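Local coordinates for iron superoxide dismutase (Trypanosoma cruzi, PDB 2GPC), which probably catalyses the dismutation of superoxide to molecular oxygen and hydrogen peroxide at a protein-bound iron centre, at residues A[97-111]-A[127-139]. Numbering follows the deposited sequence.
Sequences EINASFGSFAKFKEE and LVKDTNSGKLKVY
Ser101 and Leu136 mark the nearest backbone approach, CA to CA 5.5 Å, where helix 97-102 crosses strand 135-139 at -75° with their axes 7.2 Å apart. At this crossing Leu136 N donates to Ser101 OG over 2.7 Å, with 156° at the hydrogen; OG reaches the strand because it stands beside its own backbone N (chi1 -75°). Leu136 CD2 packs against the helix, touching Glu97 CB and Ile98 CG1, and Leu136 CB meets Phe102 CE2 at 3.7 Å. The Phe102 ring presents its edge to Val138 N and Leu127 CD1, while Phe108 CD1 lies 3.6 Å above one face, displaced toward the rim. Leu127 CD1 also lies 3.6 Å from Phe108 CE1, so one methyl touches both rings. Lys129 NZ approaches Glu97 OE1 on its syn lone pair at 3.1 Å, and Lys93 pairs with OE2. A water links Glu111 OE2 to Val138 N. Two successive helices thus pack on the antiparallel sheet of the C-terminal alpha+beta domain; the chemistry implies an interface apolar at its centre and polar at its border, with the amides of Leu136 and Val138, on the chain's outermost strand 135-142, satisfied by a serine hydroxyl and a water.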
loop_
_atom_site.group_PDB
_atom_site.type_symbol
_atom_site.label_atom_id
_atom_site.label_comp_id
_atom_site.label_asym_id
_atom_site.label_seq_id
_atom_site.Cartn_x
_atom_site.Cartn_y
_atom_site.Cartn_z
ATOM N N GLU A 97 4.697 9.586 31.056
ATOM C CA GLU A 97 5.374 8.448 30.437
ATOM C C GLU A 97 5.990 8.866 29.097
ATOM O O GLU A 97 7.097 8.460 28.775
ATOM C CB GLU A 97 4.414 7.246 30.303
ATOM C CG GLU A 97 3.955 6.714 31.671
ATOM C CD GLU A 97 3.633 5.227 31.714
ATOM O OE1 GLU A 97 4.219 4.430 30.953
ATOM O OE2 GLU A 97 2.796 4.842 32.553
ATOM N N ILE A 98 5.298 9.716 28.343
ATOM C CA ILE A 98 5.857 10.236 27.090
ATOM C C ILE A 98 7.117 11.078 27.347
ATOM O O ILE A 98 8.136 10.908 26.675
ATOM C CB ILE A 98 4.793 11.024 26.288
ATOM C CG1 ILE A 98 3.837 10.034 25.619
ATOM C CG2 ILE A 98 5.450 11.924 25.217
ATOM C CD1 ILE A 98 2.663 10.663 24.929
ATOM N N ASN A 99 7.048 11.957 28.330
ATOM C CA ASN A 99 8.181 12.814 28.685
ATOM C C ASN A 99 9.389 11.978 29.149
ATOM O O ASN A 99 10.517 12.267 28.785
ATOM C CB ASN A 99 7.778 13.809 29.783
ATOM C CG ASN A 99 6.795 14.866 29.300
ATOM O OD1 ASN A 99 6.676 15.128 28.095
ATOM N ND2 ASN A 99 6.059 15.463 30.242
ATOM N N ALA A 100 9.133 10.931 29.932
ATOM C CA ALA A 100 10.183 10.057 30.453
ATOM C C ALA A 100 10.885 9.234 29.372
ATOM O O ALA A 100 12.082 8.958 29.486
ATOM C CB ALA A 100 9.621 9.132 31.509
ATOM N N SER A 101 10.148 8.849 28.331
ATOM C CA SER A 101 10.672 7.986 27.278
ATOM C C SER A 101 11.254 8.763 26.109
ATOM O O SER A 101 12.211 8.301 25.482
ATOM C CB SER A 101 9.575 7.050 26.753
ATOM O OG SER A 101 9.310 6.003 27.667
ATOM N N PHE A 102 10.684 9.928 25.814
ATOM C CA PHE A 102 11.043 10.709 24.618
ATOM C C PHE A 102 11.687 12.067 24.915
ATOM O O PHE A 102 12.208 12.712 24.001
ATOM C CB PHE A 102 9.811 10.936 23.736
ATOM C CG PHE A 102 9.204 9.667 23.199
ATOM C CD1 PHE A 102 9.795 8.988 22.152
ATOM C CD2 PHE A 102 8.038 9.155 23.740
ATOM C CE1 PHE A 102 9.234 7.812 21.656
ATOM C CE2 PHE A 102 7.477 7.987 23.252
ATOM C CZ PHE A 102 8.084 7.312 22.213
ATOM N N GLY A 103 11.647 12.491 26.179
ATOM C CA GLY A 103 12.165 13.777 26.611
ATOM C C GLY A 103 11.053 14.805 26.712
ATOM O O GLY A 103 10.886 15.461 27.744
ATOM N N SER A 104 10.282 14.940 25.634
ATOM C CA SER A 104 9.122 15.823 25.607
ATOM C C SER A 104 8.062 15.316 24.623
ATOM O O SER A 104 8.326 14.444 23.792
ATOM C CB SER A 104 9.545 17.231 25.195
ATOM O OG SER A 104 10.007 17.232 23.856
ATOM N N PHE A 105 6.872 15.886 24.720
ATOM C CA PHE A 105 5.838 15.652 23.730
ATOM C C PHE A 105 6.300 16.021 22.315
ATOM O O PHE A 105 6.012 15.298 21.375
ATOM C CB PHE A 105 4.565 16.425 24.059
ATOM C CG PHE A 105 3.483 16.216 23.043
ATOM C CD1 PHE A 105 2.757 15.031 23.025
ATOM C CD2 PHE A 105 3.250 17.158 22.059
ATOM C CE1 PHE A 105 1.782 14.818 22.063
ATOM C CE2 PHE A 105 2.268 16.952 21.096
ATOM C CZ PHE A 105 1.535 15.780 21.102
ATOM N N ALA A 106 6.998 17.144 22.172
ATOM C CA ALA A 106 7.412 17.640 20.860
ATOM C C ALA A 106 8.355 16.644 20.194
ATOM O O ALA A 106 8.275 16.418 18.996
ATOM C CB ALA A 106 8.089 19.032 20.976
ATOM N N LYS A 107 9.238 16.037 20.981
ATOM C CA LYS A 107 10.184 15.064 20.446
ATOM C C LYS A 107 9.478 13.748 20.053
ATOM O O LYS A 107 9.782 13.166 19.013
ATOM C CB LYS A 107 11.319 14.810 21.447
ATOM C CG LYS A 107 12.398 15.904 21.448
ATOM C CD LYS A 107 13.365 15.726 22.607
ATOM C CE LYS A 107 14.555 16.690 22.513
ATOM N NZ LYS A 107 15.268 16.816 23.830
ATOM N N PHE A 108 8.548 13.296 20.888
ATOM C CA PHE A 108 7.704 12.145 20.572
ATOM C C PHE A 108 6.955 12.405 19.266
ATOM O O PHE A 108 6.961 11.572 18.367
ATOM C CB PHE A 108 6.678 11.869 21.680
ATOM C CG PHE A 108 5.450 11.136 21.192
ATOM C CD1 PHE A 108 5.528 9.796 20.819
ATOM C CD2 PHE A 108 4.237 11.793 21.058
ATOM C CE1 PHE A 108 4.398 9.125 20.328
ATOM C CE2 PHE A 108 3.114 11.130 20.576
ATOM C CZ PHE A 108 3.198 9.797 20.220
ATOM N N LYS A 109 6.328 13.568 19.170
ATOM C CA LYS A 109 5.470 13.891 18.041
ATOM C C LYS A 109 6.284 13.917 16.746
ATOM O O LYS A 109 5.829 13.411 15.721
ATOM C CB LYS A 109 4.750 15.222 18.286
ATOM C CG LYS A 109 4.032 15.775 17.080
ATOM C CD LYS A 109 3.156 16.965 17.429
ATOM C CE LYS A 109 2.437 17.459 16.193
ATOM N NZ LYS A 109 1.545 18.606 16.471
ATOM N N GLU A 110 7.487 14.491 16.801
ATOM C CA GLU A 110 8.372 14.507 15.649
ATOM C C GLU A 110 8.737 13.080 15.214
ATOM O O GLU A 110 8.733 12.780 14.023
ATOM C CB GLU A 110 9.642 15.332 15.925
ATOM C CG GLU A 110 10.683 15.302 14.801
ATOM C CD GLU A 110 10.333 16.199 13.611
ATOM O OE1 GLU A 110 9.207 16.755 13.565
ATOM O OE2 GLU A 110 11.196 16.358 12.712
ATOM N N GLU A 111 9.052 12.205 16.165
ATOM C CA GLU A 111 9.463 10.844 15.831
ATOM C C GLU A 111 8.297 10.043 15.226
ATOM O O GLU A 111 8.473 9.370 14.222
ATOM C CB GLU A 111 10.043 10.141 17.057
ATOM C CG GLU A 111 10.579 8.742 16.788
ATOM C CD GLU A 111 11.234 8.108 18.004
ATOM O OE1 GLU A 111 11.497 8.817 19.004
ATOM O OE2 GLU A 111 11.505 6.891 17.952
ATOM N N LEU A 127 2.424 3.913 18.677
ATOM C CA LEU A 127 3.047 4.138 19.968
ATOM C C LEU A 127 2.785 2.870 20.766
ATOM O O LEU A 127 1.648 2.402 20.830
ATOM C CB LEU A 127 2.418 5.336 20.689
ATOM C CG LEU A 127 2.939 5.642 22.100
ATOM C CD1 LEU A 127 4.432 5.985 22.074
ATOM C CD2 LEU A 127 2.129 6.763 22.739
ATOM N N VAL A 128 3.836 2.314 21.362
ATOM C CA VAL A 128 3.726 1.125 22.201
ATOM C C VAL A 128 4.464 1.347 23.518
ATOM O O VAL A 128 5.316 2.223 23.620
ATOM C CB VAL A 128 4.311 -0.153 21.507
ATOM C CG1 VAL A 128 3.555 -0.484 20.211
ATOM C CG2 VAL A 128 5.800 -0.019 21.249
ATOM N N LYS A 129 4.128 0.547 24.516
ATOM C CA LYS A 129 4.899 0.457 25.741
ATOM C C LYS A 129 5.590 -0.895 25.712
ATOM O O LYS A 129 4.925 -1.924 25.604
ATOM C CB LYS A 129 3.976 0.569 26.958
ATOM C CG LYS A 129 4.668 0.409 28.317
ATOM C CD LYS A 129 3.710 0.859 29.425
ATOM C CE LYS A 129 4.376 1.150 30.741
ATOM N NZ LYS A 129 3.336 1.608 31.736
ATOM N N ASP A 130 6.921 -0.885 25.754
ATOM C CA ASP A 130 7.707 -2.114 25.838
ATOM C C ASP A 130 7.762 -2.562 27.293
ATOM O O ASP A 130 8.484 -1.971 28.098
ATOM C CB ASP A 130 9.116 -1.877 25.290
ATOM C CG ASP A 130 9.917 -3.154 25.151
ATOM O OD1 ASP A 130 9.545 -4.196 25.742
ATOM O OD2 ASP A 130 10.955 -3.192 24.470
ATOM N N THR A 131 6.985 -3.589 27.637
ATOM C CA THR A 131 6.905 -4.059 29.025
ATOM C C THR A 131 8.156 -4.800 29.493
ATOM O O THR A 131 8.266 -5.102 30.664
ATOM C CB THR A 131 5.649 -4.927 29.260
ATOM O OG1 THR A 131 5.622 -6.033 28.344
ATOM C CG2 THR A 131 4.390 -4.145 28.962
ATOM N N ASN A 132 9.101 -5.083 28.598
ATOM C CA ASN A 132 10.426 -5.532 29.031
ATOM C C ASN A 132 11.174 -4.486 29.865
ATOM O O ASN A 132 11.965 -4.856 30.735
ATOM C CB ASN A 132 11.299 -5.936 27.840
ATOM C CG ASN A 132 10.751 -7.140 27.094
ATOM O OD1 ASN A 132 9.838 -7.812 27.568
ATOM N ND2 ASN A 132 11.310 -7.416 25.923
ATOM N N SER A 133 10.930 -3.203 29.586
ATOM C CA SER A 133 11.633 -2.085 30.238
ATOM C C SER A 133 10.724 -1.018 30.891
ATOM O O SER A 133 11.182 -0.266 31.751
ATOM C CB SER A 133 12.525 -1.393 29.214
ATOM O OG SER A 133 11.747 -0.696 28.245
ATOM N N GLY A 134 9.453 -0.960 30.500
ATOM C CA GLY A 134 8.576 0.144 30.857
ATOM C C GLY A 134 8.640 1.343 29.916
ATOM O O GLY A 134 7.843 2.267 30.057
ATOM N N LYS A 135 9.553 1.330 28.945
ATOM C CA LYS A 135 9.799 2.508 28.098
ATOM C C LYS A 135 8.801 2.546 26.938
ATOM O O LYS A 135 8.465 1.508 26.357
ATOM C CB LYS A 135 11.239 2.512 27.553
ATOM C CG LYS A 135 12.073 3.750 27.925
ATOM C CD LYS A 135 12.506 3.722 29.383
ATOM C CE LYS A 135 13.699 4.639 29.665
ATOM N NZ LYS A 135 13.257 5.992 30.099
ATOM N N LEU A 136 8.314 3.740 26.621
ATOM C CA LEU A 136 7.484 3.953 25.442
ATOM C C LEU A 136 8.373 4.023 24.200
ATOM O O LEU A 136 9.510 4.498 24.272
ATOM C CB LEU A 136 6.641 5.218 25.590
ATOM C CG LEU A 136 5.258 5.029 26.227
ATOM C CD1 LEU A 136 5.278 4.073 27.410
ATOM C CD2 LEU A 136 4.666 6.363 26.631
ATOM N N LYS A 137 7.856 3.524 23.075
ATOM C CA LYS A 137 8.580 3.526 21.806
ATOM C C LYS A 137 7.638 3.778 20.623
ATOM O O LYS A 137 6.481 3.359 20.640
ATOM C CB LYS A 137 9.279 2.182 21.586
ATOM C CG LYS A 137 10.413 1.889 22.556
ATOM C CD LYS A 137 10.944 0.486 22.317
ATOM C CE LYS A 137 12.058 0.120 23.283
ATOM N NZ LYS A 137 12.456 -1.294 23.048
ATOM N N VAL A 138 8.152 4.466 19.609
ATOM C CA VAL A 138 7.479 4.591 18.329
ATOM C C VAL A 138 7.931 3.390 17.519
ATOM O O VAL A 138 9.116 3.030 17.521
ATOM C CB VAL A 138 7.838 5.900 17.600
ATOM C CG1 VAL A 138 7.414 5.850 16.119
ATOM C CG2 VAL A 138 7.207 7.077 18.292
ATOM N N TYR A 139 6.981 2.796 16.817
ATOM C CA TYR A 139 7.132 1.489 16.202
ATOM C C TYR A 139 6.262 1.476 14.948
ATOM O O TYR A 139 5.189 2.036 14.955
ATOM C CB TYR A 139 6.644 0.454 17.211
ATOM C CG TYR A 139 6.713 -0.985 16.774
ATOM C CD1 TYR A 139 7.934 -1.595 16.506
ATOM C CD2 TYR A 139 5.556 -1.744 16.654
ATOM C CE1 TYR A 139 8.000 -2.917 16.124
ATOM C CE2 TYR A 139 5.615 -3.065 16.273
ATOM C CZ TYR A 139 6.840 -3.641 16.013
ATOM O OH TYR A 139 6.899 -4.954 15.635
HETATM O O HOH W 1 6.627 4.590 30.403
HETATM O O HOH W 2 11.094 5.066 19.927
#